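Local coordinates for 2-dehydropantoate 2-reductase (Geobacter metallireducens, PDB 3HN2), which probably catalyses the NADPH-dependent reduction of 2-dehydropantoate (ketopantoate) to (R)-pantoate, the second step from 3-methyl-2-oxobutanoate in the pantothenate pathway, at residues A[15-20]-A[124-129]; A[72-77]-A[164-169]. All coordinates share one frame; numbering follows the deposited sequence.

Contact 1. Residues A[15-20]-A[124-129]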
ATOM      1  N   LEU A  15       4.520  20.727  -9.451  1.00 46.91           N
ATOM      2  CA  LEU A  15       3.258  21.447  -9.532  1.00 45.69           C
ATOM      3  C   LEU A  15       2.378  21.141  -8.330  1.00 50.47           C
ATOM      4  O   LEU A  15       1.863  22.064  -7.698  1.00 52.63           O
ATOM      5  CB  LEU A  15       2.521  21.120 -10.832  1.00 44.87           C
ATOM      6  CG  LEU A  15       2.970  21.758 -12.153  1.00 45.50           C
ATOM      7  CD1 LEU A  15       2.128  21.229 -13.297  1.00 49.05           C
ATOM      8  CD2 LEU A  15       2.892  23.279 -12.113  1.00 46.06           C
ATOM      9  N   TYR A  16       2.232  19.852  -8.017  1.00 52.78           N
ATOM     10  CA  TYR A  16       1.406  19.379  -6.898  1.00 50.04           C
ATOM     11  C   TYR A  16       1.805  19.987  -5.560  1.00 47.21           C
ATOM     12  O   TYR A  16       0.952  20.485  -4.829  1.00 52.30           O
ATOM     13  CB  TYR A  16       1.440  17.851  -6.810  1.00 49.56           C
ATOM     14  CG  TYR A  16       0.744  17.267  -5.598  1.00 53.11           C
ATOM     15  CD1 TYR A  16      -0.647  17.314  -5.470  1.00 59.61           C
ATOM     16  CD2 TYR A  16       1.474  16.647  -4.584  1.00 66.88           C
ATOM     17  CE1 TYR A  16      -1.289  16.771  -4.355  1.00 49.42           C
ATOM     18  CE2 TYR A  16       0.841  16.093  -3.471  1.00 65.12           C
ATOM     19  CZ  TYR A  16      -0.539  16.157  -3.365  1.00 59.05           C
ATOM     20  OH  TYR A  16      -1.163  15.616  -2.263  1.00 65.79           O
ATOM     21  N   TYR A  17       3.096  19.948  -5.251  1.00 46.14           N
ATOM     22  CA  TYR A  17       3.593  20.510  -3.999  1.00 50.38           C
ATOM     23  C   TYR A  17       3.531  22.031  -3.969  1.00 48.09           C
ATOM     24  O   TYR A  17       3.194  22.615  -2.942  1.00 50.90           O
ATOM     25  CB  TYR A  17       5.006  20.009  -3.688  1.00 48.72           C
ATOM     26  CG  TYR A  17       5.049  18.560  -3.259  1.00 51.84           C
ATOM     27  CD1 TYR A  17       4.132  18.053  -2.336  1.00 48.06           C
ATOM     28  CD2 TYR A  17       6.014  17.697  -3.768  1.00 56.99           C
ATOM     29  CE1 TYR A  17       4.170  16.718  -1.942  1.00 50.14           C
ATOM     30  CE2 TYR A  17       6.064  16.365  -3.379  1.00 54.54           C
ATOM     31  CZ  TYR A  17       5.144  15.882  -2.467  1.00 55.06           C
ATOM     32  OH  TYR A  17       5.204  14.563  -2.089  1.00 61.31           O
ATOM     33  N   GLY A  18       3.829  22.660  -5.100  1.00 49.29           N
ATOM     34  CA  GLY A  18       3.749  24.114  -5.221  1.00 54.85           C
ATOM     35  C   GLY A  18       2.331  24.642  -5.107  1.00 54.31           C
ATOM     36  O   GLY A  18       2.107  25.714  -4.536  1.00 58.19           O
ATOM     37  N   ALA A  19       1.379  23.887  -5.653  1.00 52.18           N
ATOM     38  CA  ALA A  19      -0.038  24.239  -5.578  1.00 51.86           C
ATOM     39  C   ALA A  19      -0.563  24.128  -4.156  1.00 52.35           C
ATOM     40  O   ALA A  19      -1.382  24.942  -3.740  1.00 57.73           O
ATOM     41  CB  ALA A  19      -0.859  23.375  -6.509  1.00 50.05           C
ATOM     42  N   LEU A  20      -0.085  23.127  -3.419  1.00 51.44           N
ATOM     43  CA  LEU A  20      -0.445  22.973  -2.015  1.00 55.12           C
ATOM     44  C   LEU A  20       0.222  24.048  -1.159  1.00 57.58           C
ATOM     45  O   LEU A  20      -0.364  24.522  -0.181  1.00 62.27           O
ATOM     46  CB  LEU A  20      -0.086  21.577  -1.494  1.00 51.80           C
ATOM     47  CG  LEU A  20      -0.827  20.344  -2.028  1.00 61.52           C
ATOM     48  CD1 LEU A  20      -0.276  19.104  -1.357  1.00 68.27           C
ATOM     49  CD2 LEU A  20      -2.339  20.416  -1.840  1.00 53.68           C
ATOM     50  N   GLY A 124      14.979  16.100   0.002  1.00 39.98           N
ATOM     51  CA  GLY A 124      13.657  15.591   0.328  1.00 48.60           C
ATOM     52  C   GLY A 124      13.372  14.331  -0.460  1.00 44.00           C
ATOM     53  O   GLY A 124      13.236  14.377  -1.684  1.00 41.31           O
ATOM     54  N   VAL A 125      13.323  13.195   0.228  1.00 49.43           N
ATOM     55  CA  VAL A 125      12.815  11.969  -0.399  1.00 39.92           C
ATOM     56  C   VAL A 125      11.299  12.002  -0.294  1.00 42.49           C
ATOM     57  O   VAL A 125      10.735  11.952   0.801  1.00 51.87           O
ATOM     58  CB  VAL A 125      13.472  10.649   0.142  1.00 27.82           C
ATOM     59  CG1 VAL A 125      13.794  10.746   1.598  1.00 45.89           C
ATOM     60  CG2 VAL A 125      12.599   9.417  -0.140  1.00 44.70           C
ATOM     61  N   ALA A 126      10.655  12.157  -1.446  1.00 47.37           N
ATOM     62  CA  ALA A 126       9.204  12.235  -1.541  1.00 46.62           C
ATOM     63  C   ALA A 126       8.647  10.937  -2.098  1.00 45.82           C
ATOM     64  O   ALA A 126       9.280  10.296  -2.935  1.00 48.73           O
ATOM     65  CB  ALA A 126       8.807  13.395  -2.429  1.00 46.42           C
ATOM     66  N   PHE A 127       7.472  10.542  -1.628  1.00 50.73           N
ATOM     67  CA  PHE A 127       6.797   9.373  -2.186  1.00 56.95           C
ATOM     68  C   PHE A 127       5.380   9.736  -2.607  1.00 57.36           C
ATOM     69  O   PHE A 127       4.516   9.976  -1.766  1.00 55.98           O
ATOM     70  CB  PHE A 127       6.796   8.199  -1.206  1.00 61.38           C
ATOM     71  CG  PHE A 127       6.627   6.862  -1.874  1.00 79.83           C
ATOM     72  CD1 PHE A 127       7.740   6.151  -2.323  1.00 90.98           C
ATOM     73  CD2 PHE A 127       5.360   6.317  -2.067  1.00 80.03           C
ATOM     74  CE1 PHE A 127       7.594   4.914  -2.951  1.00 88.83           C
ATOM     75  CE2 PHE A 127       5.205   5.085  -2.693  1.00 81.76           C
ATOM     76  CZ  PHE A 127       6.324   4.380  -3.135  1.00 79.65           C
ATOM     77  N   LEU A 128       5.159   9.755  -3.918  1.00 57.43           N
ATOM     78  CA  LEU A 128       3.942  10.300  -4.500  1.00 54.04           C
ATOM     79  C   LEU A 128       3.489   9.459  -5.686  1.00 50.63           C
ATOM     80  O   LEU A 128       4.309   9.053  -6.510  1.00 45.75           O
ATOM     81  CB  LEU A 128       4.231  11.719  -4.990  1.00 51.53           C
ATOM     82  CG  LEU A 128       3.279  12.894  -4.770  1.00 55.11           C
ATOM     83  CD1 LEU A 128       3.898  14.113  -5.415  1.00 51.98           C
ATOM     84  CD2 LEU A 128       1.888  12.664  -5.327  1.00 55.22           C
ATOM     85  N   CYS A 129       2.185   9.207  -5.768  1.00 56.50           N
ATOM     86  CA  CYS A 129       1.576   8.601  -6.956  1.00 64.34           C
ATOM     87  C   CYS A 129       0.885   9.699  -7.757  1.00 67.39           C
ATOM     88  O   CYS A 129      -0.157  10.212  -7.341  1.00 65.91           O
ATOM     89  CB  CYS A 129       0.558   7.522  -6.575  1.00 62.74           C
ATOM     90  SG  CYS A 129       1.153   6.251  -5.450  1.00 66.72           S
TER
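L128 meets two successive tyrosines, Y16 and Y17, and its side chain illustrates how one branched residue can join a helix to a strand. At its root, CB lies 4.2 Å from Y17 OH. One bond further out, CG comes to 3.7 Å from the same Y17 OH. The branches then divide the work. CD1 enters the notch between the rings, 3.6 Å from both Y16 CD2 and Y17 OH, while CD2 turns to Y16 and lies 4.0 Å from its CE2. Both rings receive CD1 obliquely. The first torsions of the two tyrosines send their rings in different directions: Y16 has CG anti to the backbone N (chi1 174°), whereas the CG of Y17 is anti to the carbonyl carbon (chi1 -72°). The rings still touch, Y16 CD2 sitting 3.7 Å above the plane of the Y17 ring, toward its rim. Two residues back along the strand, A126 CB adds a smaller contact 3.8 Å from Y17 OH. That hydroxyl has its polar partner in G144 O, and the Y16 ring stacks with H140. With an alanine in place of L128, the notch would probably be left unfilled and the Y16 ring freer to shift. No hydrogen bond links the segments, whose axes run nearly perpendicular, at 101°. This is helix-on-sheet packing of a Rossmann-type domain: the helix that follows a glycine-rich turn, probably the GxGxxG dinucleotide-binding motif, lies against strand 121-129 of the central sheet.

Contact 2. Residues A[72-77]-A[164-169]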
ATOM      1  N   LEU A  72      13.611  30.006  -0.875  1.00 54.67           N
ATOM      2  CA  LEU A  72      13.659  28.572  -1.094  1.00 50.62           C
ATOM      3  C   LEU A  72      13.384  28.258  -2.556  1.00 51.23           C
ATOM      4  O   LEU A  72      12.455  28.810  -3.149  1.00 47.57           O
ATOM      5  CB  LEU A  72      12.621  27.872  -0.208  1.00 50.86           C
ATOM      6  CG  LEU A  72      12.381  26.368  -0.389  1.00 49.65           C
ATOM      7  CD1 LEU A  72      13.581  25.557   0.072  1.00 48.33           C
ATOM      8  CD2 LEU A  72      11.140  25.942   0.362  1.00 54.13           C
ATOM      9  N   VAL A  73      14.197  27.383  -3.144  1.00 47.10           N
ATOM     10  CA  VAL A  73      13.858  26.835  -4.453  1.00 46.31           C
ATOM     11  C   VAL A  73      13.658  25.316  -4.402  1.00 41.24           C
ATOM     12  O   VAL A  73      14.583  24.561  -4.098  1.00 41.30           O
ATOM     13  CB  VAL A  73      14.820  27.313  -5.596  1.00 51.10           C
ATOM     14  CG1 VAL A  73      16.255  27.386  -5.132  1.00 39.47           C
ATOM     15  CG2 VAL A  73      14.685  26.434  -6.845  1.00 55.35           C
ATOM     16  N   LEU A  74      12.420  24.897  -4.650  1.00 44.10           N
ATOM     17  CA  LEU A  74      12.072  23.485  -4.810  1.00 33.78           C
ATOM     18  C   LEU A  74      12.442  23.023  -6.199  1.00 26.18           C
ATOM     19  O   LEU A  74      11.832  23.453  -7.176  1.00 31.76           O
ATOM     20  CB  LEU A  74      10.572  23.283  -4.647  1.00 40.13           C
ATOM     21  CG  LEU A  74      10.010  22.496  -3.474  1.00 46.28           C
ATOM     22  CD1 LEU A  74       9.948  23.376  -2.245  1.00 52.68           C
ATOM     23  CD2 LEU A  74       8.623  22.009  -3.854  1.00 47.48           C
ATOM     24  N   VAL A  75      13.443  22.154  -6.287  1.00 22.18           N
ATOM     25  CA  VAL A  75      13.801  21.531  -7.550  1.00 29.93           C
ATOM     26  C   VAL A  75      12.988  20.231  -7.724  1.00 42.29           C
ATOM     27  O   VAL A  75      13.092  19.303  -6.917  1.00 43.37           O
ATOM     28  CB  VAL A  75      15.315  21.262  -7.639  1.00 27.29           C
ATOM     29  CG1 VAL A  75      15.690  20.787  -9.027  1.00 35.04           C
ATOM     30  CG2 VAL A  75      16.105  22.527  -7.297  1.00 39.02           C
ATOM     31  N   GLY A  76      12.155  20.201  -8.762  1.00 40.48           N
ATOM     32  CA  GLY A  76      11.378  19.018  -9.119  1.00 48.21           C
ATOM     33  C   GLY A  76      11.673  18.560 -10.535  1.00 54.59           C
ATOM     34  O   GLY A  76      10.867  17.847 -11.144  1.00 54.73           O
ATOM     35  N   LEU A  77      12.832  18.979 -11.049  1.00 56.64           N
ATOM     36  CA  LEU A  77      13.302  18.635 -12.393  1.00 58.64           C
ATOM     37  C   LEU A  77      13.488  17.140 -12.584  1.00 60.65           C
ATOM     38  O   LEU A  77      13.823  16.423 -11.645  1.00 68.87           O
ATOM     39  CB  LEU A  77      14.652  19.304 -12.676  1.00 57.59           C
ATOM     40  CG  LEU A  77      14.774  20.748 -13.162  1.00 60.07           C
ATOM     41  CD1 LEU A  77      16.217  21.198 -13.017  1.00 53.27           C
ATOM     42  CD2 LEU A  77      14.303  20.908 -14.604  1.00 43.03           C
ATOM     43  N   ALA A 164       7.601  21.991   9.200  1.00 55.33           N
ATOM     44  CA  ALA A 164       6.406  22.685   9.681  1.00 50.94           C
ATOM     45  C   ALA A 164       5.641  23.312   8.522  1.00 51.92           C
ATOM     46  O   ALA A 164       4.417  23.181   8.438  1.00 58.90           O
ATOM     47  CB  ALA A 164       6.778  23.745  10.709  1.00 44.12           C
ATOM     48  N   MET A 165       6.383  23.967   7.628  1.00 45.89           N
ATOM     49  CA  MET A 165       5.833  24.614   6.437  1.00 45.09           C
ATOM     50  C   MET A 165       5.050  23.640   5.544  1.00 41.07           C
ATOM     51  O   MET A 165       3.968  23.979   5.062  1.00 39.95           O
ATOM     52  CB  MET A 165       6.955  25.295   5.641  1.00 39.64           C
ATOM     53  CG  MET A 165       6.487  26.080   4.432  1.00 28.68           C
ATOM     54  SD  MET A 165       7.745  26.129   3.151  1.00 53.79           S
ATOM     55  CE  MET A 165       8.680  27.576   3.665  1.00 62.77           C
ATOM     56  N   PHE A 166       5.596  22.441   5.337  1.00 41.70           N
ATOM     57  CA  PHE A 166       4.888  21.396   4.580  1.00 51.79           C
ATOM     58  C   PHE A 166       3.663  20.845   5.301  1.00 46.83           C
ATOM     59  O   PHE A 166       2.621  20.672   4.682  1.00 47.47           O
ATOM     60  CB  PHE A 166       5.816  20.247   4.196  1.00 52.78           C
ATOM     61  CG  PHE A 166       6.634  20.511   2.967  1.00 54.08           C
ATOM     62  CD1 PHE A 166       6.037  20.534   1.711  1.00 43.17           C
ATOM     63  CD2 PHE A 166       8.003  20.719   3.063  1.00 41.69           C
ATOM     64  CE1 PHE A 166       6.789  20.771   0.569  1.00 51.10           C
ATOM     65  CE2 PHE A 166       8.764  20.954   1.929  1.00 59.62           C
ATOM     66  CZ  PHE A 166       8.157  20.977   0.677  1.00 53.89           C
ATOM     67  N   ARG A 167       3.799  20.577   6.602  1.00 50.53           N
ATOM     68  CA  ARG A 167       2.700  20.055   7.430  1.00 46.39           C
ATOM     69  C   ARG A 167       1.520  21.020   7.531  1.00 54.10           C
ATOM     70  O   ARG A 167       0.367  20.588   7.570  1.00 61.92           O
ATOM     71  CB  ARG A 167       3.192  19.664   8.826  1.00 41.21           C
ATOM     72  CG  ARG A 167       3.987  18.357   8.872  1.00 43.61           C
ATOM     73  CD  ARG A 167       4.250  17.890  10.306  1.00 43.57           C
ATOM     74  NE  ARG A 167       5.100  18.821  11.054  1.00 41.13           N
ATOM     75  CZ  ARG A 167       6.394  18.636  11.317  1.00 55.35           C
ATOM     76  NH1 ARG A 167       7.067  19.554  12.002  1.00 67.80           N
ATOM     77  NH2 ARG A 167       7.023  17.544  10.904  1.00 46.73           N
ATOM     78  N   GLN A 168       1.823  22.320   7.559  1.00 59.68           N
ATOM     79  CA  GLN A 168       0.819  23.388   7.480  1.00 58.32           C
ATOM     80  C   GLN A 168       0.031  23.350   6.172  1.00 55.97           C
ATOM     81  O   GLN A 168      -1.143  23.726   6.134  1.00 55.56           O
ATOM     82  CB  GLN A 168       1.492  24.754   7.612  1.00 61.73           C
ATOM     83  CG  GLN A 168       1.775  25.189   9.042  1.00 80.98           C
ATOM     84  CD  GLN A 168       0.549  25.748   9.737  1.00 92.88           C
ATOM     85  OE1 GLN A 168      -0.137  26.623   9.203  1.00100.67           O
ATOM     86  NE2 GLN A 168       0.268  25.248  10.936  1.00 91.08           N
ATOM     87  N   ALA A 169       0.691  22.893   5.110  1.00 54.18           N
ATOM     88  CA  ALA A 169       0.103  22.822   3.779  1.00 48.65           C
ATOM     89  C   ALA A 169      -0.633  21.506   3.548  1.00 44.38           C
ATOM     90  O   ALA A 169      -1.208  21.299   2.485  1.00 40.90           O
ATOM     91  CB  ALA A 169       1.180  23.028   2.720  1.00 47.09           C
TER
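The packing of L72 and L74 against M165 and F166 is a light, wholly apolar helix-on-sheet contact, placed where helix 157-168 covers strand 72-75, an inner strand of the large mixed sheet. Residues alternate along such a strand, and here L72 and L74 point to the helix while V75, on the opposite face of the strand, packs on helix 85-89. The backbones stay well apart, with 11.6 Å between L72 CA and M165 CA, so long side chains must bridge the distance. F166 does this with its far end: CB does not point at the strand, but the ring extends until CZ lies 4.2 Å from L74 CD1, the two side chains running past each other in opposite directions. The methyl meets the ring obliquely. M165 has CG anti to the backbone N (chi1 -176°), carrying its sulfur toward the sheet, where SD stands 4.4 Å from L72 CD2. L100 on strand 98-101, next in the sheet, touches L72, L74 and F166, and I5 on the other neighbouring strand touches L72 and M165. The two helix residues thus reach side chains of three adjacent strands. Such layering, with helices on both faces of a mainly parallel sheet, characterises the three-layer alpha/beta architecture of the Rossmann fold.

How the contacts relate
Contacts 1 and 2 are both buried and use the same large sheet, but they bring different helices to different strands. Their centres lie about 8 Å apart, and they meet directly: Y17 CB of contact 1 is 4.1 Å from L74 CD2 of contact 2, and L20 O is 3.6 Å from A169 CB. Their segments alternate along the chain, and the two contacts pack side by side in the core. The chemistry differs by place. Contact 1, nearer the centre of the chain, uses tyrosines that also reach strand 142-150 by a hydrogen bond and strand 137-140 of the smaller sheet by stacking; contact 2, farther out, relies on aliphatic, thioether and phenyl groups alone, with a smaller interface.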